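Local coordinates for periplasmic beta-glucosidase (Pseudomonas aeruginosa, PDB 6R5T), which probably hydrolyses terminal, non-reducing beta-D-glucosyl residues to release beta-D-glucose, as a periplasmic member of glycoside hydrolase family 3, at residues 473-483 with 495-506. The protein carries 1 engineered substitution. Numbering follows the deposited sequence.
Sequences VVAVVGESQGM and IPASQRRLLKAL
The side-chain amide of Q499 grips the backbone of G478 with two hydrogen bonds. G478 N donates to OE1 of Q499 at 2.8 Å, with a fairly straight N-H...O angle of 163°. NE2 of Q499 donates to G478 O at 2.9 Å, in the plane of that carbonyl. The paired bonds restrict rotation of the amide, and V432 O takes a further bond from NE2. Q499 gets there with CG beside its backbone N (chi1 -65°) and an extended chain. OE1 of Q499 also lies 3.2 Å from CB of V477. CD of P496, the N-cap residue, packs 3.4 Å from G478 O.

Back along the strand, toward its N-terminal end, the contact is apolar. CG1 of V477 meets CD2 of L503 tip to tip, and its CG2 crosses the end of I495. A475 CB sits 3.8 Å from L503 CD2. V473 CG1 touches L506 CD1.

Within 495-506, NE of R500 donates to I495 O, tying the residues before the helix to its first turn. Helix segment 497-506 runs roughly antiparallel to strand segment 473-478, at 150°. Strand 472-478 and helix 497-508 open a beta-alpha-beta unit completed by strand 513-518, which pairs with 472-478. Helices 456-468 and 526-531 flank the helix through L502 and L503.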
loop_
_atom_site.group_PDB
_atom_site.type_symbol
_atom_site.label_atom_id
_atom_site.label_comp_id
_atom_site.label_asym_id
_atom_site.label_seq_id
_atom_site.Cartn_x
_atom_site.Cartn_y
_atom_site.Cartn_z
ATOM N N VAL A 473 33.765 12.675 15.392
ATOM C CA VAL A 473 33.227 12.965 14.035
ATOM C C VAL A 473 31.768 13.348 14.144
ATOM O O VAL A 473 30.999 12.584 14.760
ATOM C CB VAL A 473 33.375 11.754 13.120
ATOM C CG1 VAL A 473 32.690 11.991 11.794
ATOM C CG2 VAL A 473 34.841 11.362 12.923
ATOM N N VAL A 474 31.440 14.504 13.595
ATOM C CA VAL A 474 30.022 14.916 13.374
ATOM C C VAL A 474 29.756 14.679 11.892
ATOM O O VAL A 474 30.269 15.444 11.053
ATOM C CB VAL A 474 29.775 16.361 13.801
ATOM C CG1 VAL A 474 28.356 16.823 13.490
ATOM C CG2 VAL A 474 30.017 16.508 15.292
ATOM N N ALA A 475 29.003 13.638 11.568
ATOM C CA ALA A 475 28.685 13.287 10.179
ATOM C C ALA A 475 27.316 13.894 9.856
ATOM O O ALA A 475 26.339 13.579 10.546
ATOM C CB ALA A 475 28.688 11.806 9.978
ATOM N N VAL A 476 27.248 14.751 8.871
ATOM C CA VAL A 476 26.032 15.487 8.481
ATOM C C VAL A 476 25.596 14.862 7.153
ATOM O O VAL A 476 26.181 15.107 6.105
ATOM C CB VAL A 476 26.214 17.014 8.396
ATOM C CG1 VAL A 476 24.853 17.684 8.312
ATOM C CG2 VAL A 476 27.016 17.555 9.564
ATOM N N VAL A 477 24.580 14.026 7.241
ATOM C CA VAL A 477 24.228 13.076 6.184
ATOM C C VAL A 477 22.711 13.009 6.052
ATOM O O VAL A 477 21.979 13.448 6.964
ATOM C CB VAL A 477 24.802 11.691 6.487
ATOM C CG1 VAL A 477 26.308 11.690 6.296
ATOM C CG2 VAL A 477 24.405 11.172 7.861
ATOM N N GLY A 478 22.264 12.443 4.929
ATOM C CA GLY A 478 20.844 12.137 4.730
ATOM C C GLY A 478 20.421 12.533 3.329
ATOM O O GLY A 478 21.167 12.329 2.383
ATOM N N GLU A 479 19.257 13.136 3.195
ATOM C CA GLU A 479 18.668 13.474 1.885
ATOM C C GLU A 479 18.968 14.919 1.534
ATOM O O GLU A 479 19.035 15.763 2.417
ATOM C CB GLU A 479 17.137 13.291 1.888
ATOM C CG GLU A 479 16.673 11.894 2.203
ATOM C CD GLU A 479 15.136 11.814 2.217
ATOM O OE1 GLU A 479 14.498 12.742 2.755
ATOM O OE2 GLU A 479 14.594 10.791 1.682
ATOM N N SER A 480 19.145 15.210 0.263
ATOM C CA SER A 480 19.033 16.573 -0.243
ATOM C C SER A 480 17.553 16.926 -0.366
ATOM O O SER A 480 16.686 16.029 -0.407
ATOM C CB SER A 480 19.789 16.745 -1.543
ATOM O OG SER A 480 19.199 15.974 -2.580
ATOM N N GLN A 481 17.246 18.229 -0.354
ATOM C CA GLN A 481 15.825 18.620 -0.212
ATOM C C GLN A 481 15.056 18.198 -1.472
ATOM O O GLN A 481 13.857 17.959 -1.363
ATOM C CB GLN A 481 15.693 20.106 0.136
ATOM C CG GLN A 481 16.333 21.044 -0.857
ATOM C CD GLN A 481 15.646 21.232 -2.177
ATOM O OE1 GLN A 481 14.424 21.265 -2.262
ATOM N NE2 GLN A 481 16.443 21.362 -3.234
ATOM N N GLY A 482 15.711 18.088 -2.622
ATOM C CA GLY A 482 15.007 17.646 -3.842
ATOM C C GLY A 482 14.666 16.164 -3.817
ATOM O O GLY A 482 13.976 15.706 -4.771
ATOM N N MET A 483 15.112 15.418 -2.800
ATOM C CA MET A 483 14.695 13.997 -2.643
ATOM C C MET A 483 13.373 13.933 -1.899
ATOM O O MET A 483 12.769 12.861 -1.906
ATOM C CB MET A 483 15.701 13.178 -1.855
ATOM C CG MET A 483 17.033 13.068 -2.575
ATOM S SD MET A 483 18.207 12.091 -1.619
ATOM C CE MET A 483 19.683 12.257 -2.619
ATOM N N ILE A 495 19.503 6.129 4.116
ATOM C CA ILE A 495 20.464 7.165 3.700
ATOM C C ILE A 495 21.018 6.711 2.362
ATOM O O ILE A 495 21.279 5.538 2.123
ATOM C CB ILE A 495 21.529 7.302 4.798
ATOM C CG1 ILE A 495 20.965 7.877 6.094
ATOM C CG2 ILE A 495 22.727 8.081 4.320
ATOM C CD1 ILE A 495 21.917 7.886 7.281
ATOM N N PRO A 496 21.282 7.645 1.424
ATOM C CA PRO A 496 21.876 7.240 0.154
ATOM C C PRO A 496 23.157 6.405 0.317
ATOM O O PRO A 496 23.958 6.661 1.209
ATOM C CB PRO A 496 22.171 8.560 -0.550
ATOM C CG PRO A 496 21.096 9.489 0.030
ATOM C CD PRO A 496 20.955 9.077 1.477
ATOM N N ALA A 497 23.350 5.459 -0.598
ATOM C CA ALA A 497 24.438 4.469 -0.519
ATOM C C ALA A 497 25.810 5.145 -0.442
ATOM O O ALA A 497 26.674 4.645 0.297
ATOM C CB ALA A 497 24.378 3.528 -1.691
ATOM N N SER A 498 26.032 6.221 -1.183
ATOM C CA SER A 498 27.373 6.875 -1.184
ATOM C C SER A 498 27.682 7.320 0.244
ATOM O O SER A 498 28.862 7.254 0.707
ATOM C CB SER A 498 27.476 8.022 -2.123
ATOM O OG SER A 498 26.443 8.976 -1.832
ATOM N N GLN A 499 26.666 7.830 0.938
ATOM C CA GLN A 499 26.831 8.312 2.314
ATOM C C GLN A 499 26.922 7.142 3.312
ATOM O O GLN A 499 27.576 7.301 4.345
ATOM C CB GLN A 499 25.718 9.289 2.625
ATOM C CG GLN A 499 25.762 10.554 1.781
ATOM C CD GLN A 499 24.563 11.407 2.113
ATOM O OE1 GLN A 499 24.474 11.830 3.268
ATOM N NE2 GLN A 499 23.651 11.623 1.161
ATOM N N ARG A 500 26.196 6.042 3.091
ATOM C CA ARG A 500 26.304 4.883 4.028
ATOM C C ARG A 500 27.699 4.273 3.905
ATOM O O ARG A 500 28.246 3.852 4.934
ATOM C CB ARG A 500 25.244 3.818 3.744
ATOM C CG ARG A 500 23.856 4.316 4.076
ATOM C CD ARG A 500 22.749 3.265 4.065
ATOM N NE ARG A 500 22.425 2.983 2.707
ATOM C CZ ARG A 500 22.843 1.927 2.034
ATOM N NH1 ARG A 500 23.523 0.987 2.665
ATOM N NH2 ARG A 500 22.516 1.789 0.764
ATOM N N ARG A 501 28.281 4.293 2.710
ATOM C CA ARG A 501 29.679 3.808 2.538
ATOM C C ARG A 501 30.599 4.687 3.389
ATOM O O ARG A 501 31.518 4.151 4.080
ATOM C CB ARG A 501 30.035 3.888 1.058
ATOM C CG ARG A 501 31.397 3.296 0.749
ATOM C CD ARG A 501 31.586 3.343 -0.757
ATOM N NE ARG A 501 32.909 2.821 -1.081
ATOM C CZ ARG A 501 33.527 3.002 -2.249
ATOM N NH1 ARG A 501 32.981 3.749 -3.192
ATOM N NH2 ARG A 501 34.732 2.490 -2.428
ATOM N N LEU A 502 30.412 5.994 3.331
ATOM C CA LEU A 502 31.152 6.988 4.160
ATOM C C LEU A 502 31.004 6.649 5.646
ATOM O O LEU A 502 31.995 6.598 6.412
ATOM C CB LEU A 502 30.665 8.408 3.819
ATOM C CG LEU A 502 31.148 9.533 4.713
ATOM C CD1 LEU A 502 32.657 9.684 4.574
ATOM C CD2 LEU A 502 30.423 10.816 4.357
ATOM N N LEU A 503 29.750 6.453 6.101
ATOM C CA LEU A 503 29.500 6.194 7.534
ATOM C C LEU A 503 30.198 4.891 7.940
ATOM O O LEU A 503 30.757 4.882 9.037
ATOM C CB LEU A 503 27.993 6.060 7.779
ATOM C CG LEU A 503 27.172 7.342 7.642
ATOM C CD1 LEU A 503 25.735 7.042 8.034
ATOM C CD2 LEU A 503 27.707 8.477 8.464
ATOM N N LYS A 504 30.165 3.853 7.123
ATOM C CA LYS A 504 30.786 2.555 7.505
ATOM C C LYS A 504 32.297 2.776 7.645
ATOM O O LYS A 504 32.928 2.256 8.594
ATOM C CB LYS A 504 30.479 1.464 6.499
ATOM C CG LYS A 504 29.048 0.939 6.630
ATOM C CD LYS A 504 28.606 -0.050 5.576
ATOM C CE LYS A 504 27.101 -0.261 5.680
ATOM N NZ LYS A 504 26.644 -1.483 4.978
ATOM N N ALA A 505 32.876 3.521 6.723
ATOM C CA ALA A 505 34.339 3.787 6.780
ATOM C C ALA A 505 34.666 4.650 7.985
ATOM O O ALA A 505 35.673 4.389 8.686
ATOM C CB ALA A 505 34.787 4.404 5.471
ATOM N N LEU A 506 33.836 5.647 8.309
ATOM C CA LEU A 506 34.083 6.507 9.487
ATOM C C LEU A 506 33.978 5.653 10.755
ATOM O O LEU A 506 34.762 5.848 11.696
ATOM C CB LEU A 506 33.091 7.670 9.515
ATOM C CG LEU A 506 33.304 8.735 8.454
ATOM C CD1 LEU A 506 32.110 9.667 8.434
ATOM C CD2 LEU A 506 34.582 9.533 8.697
#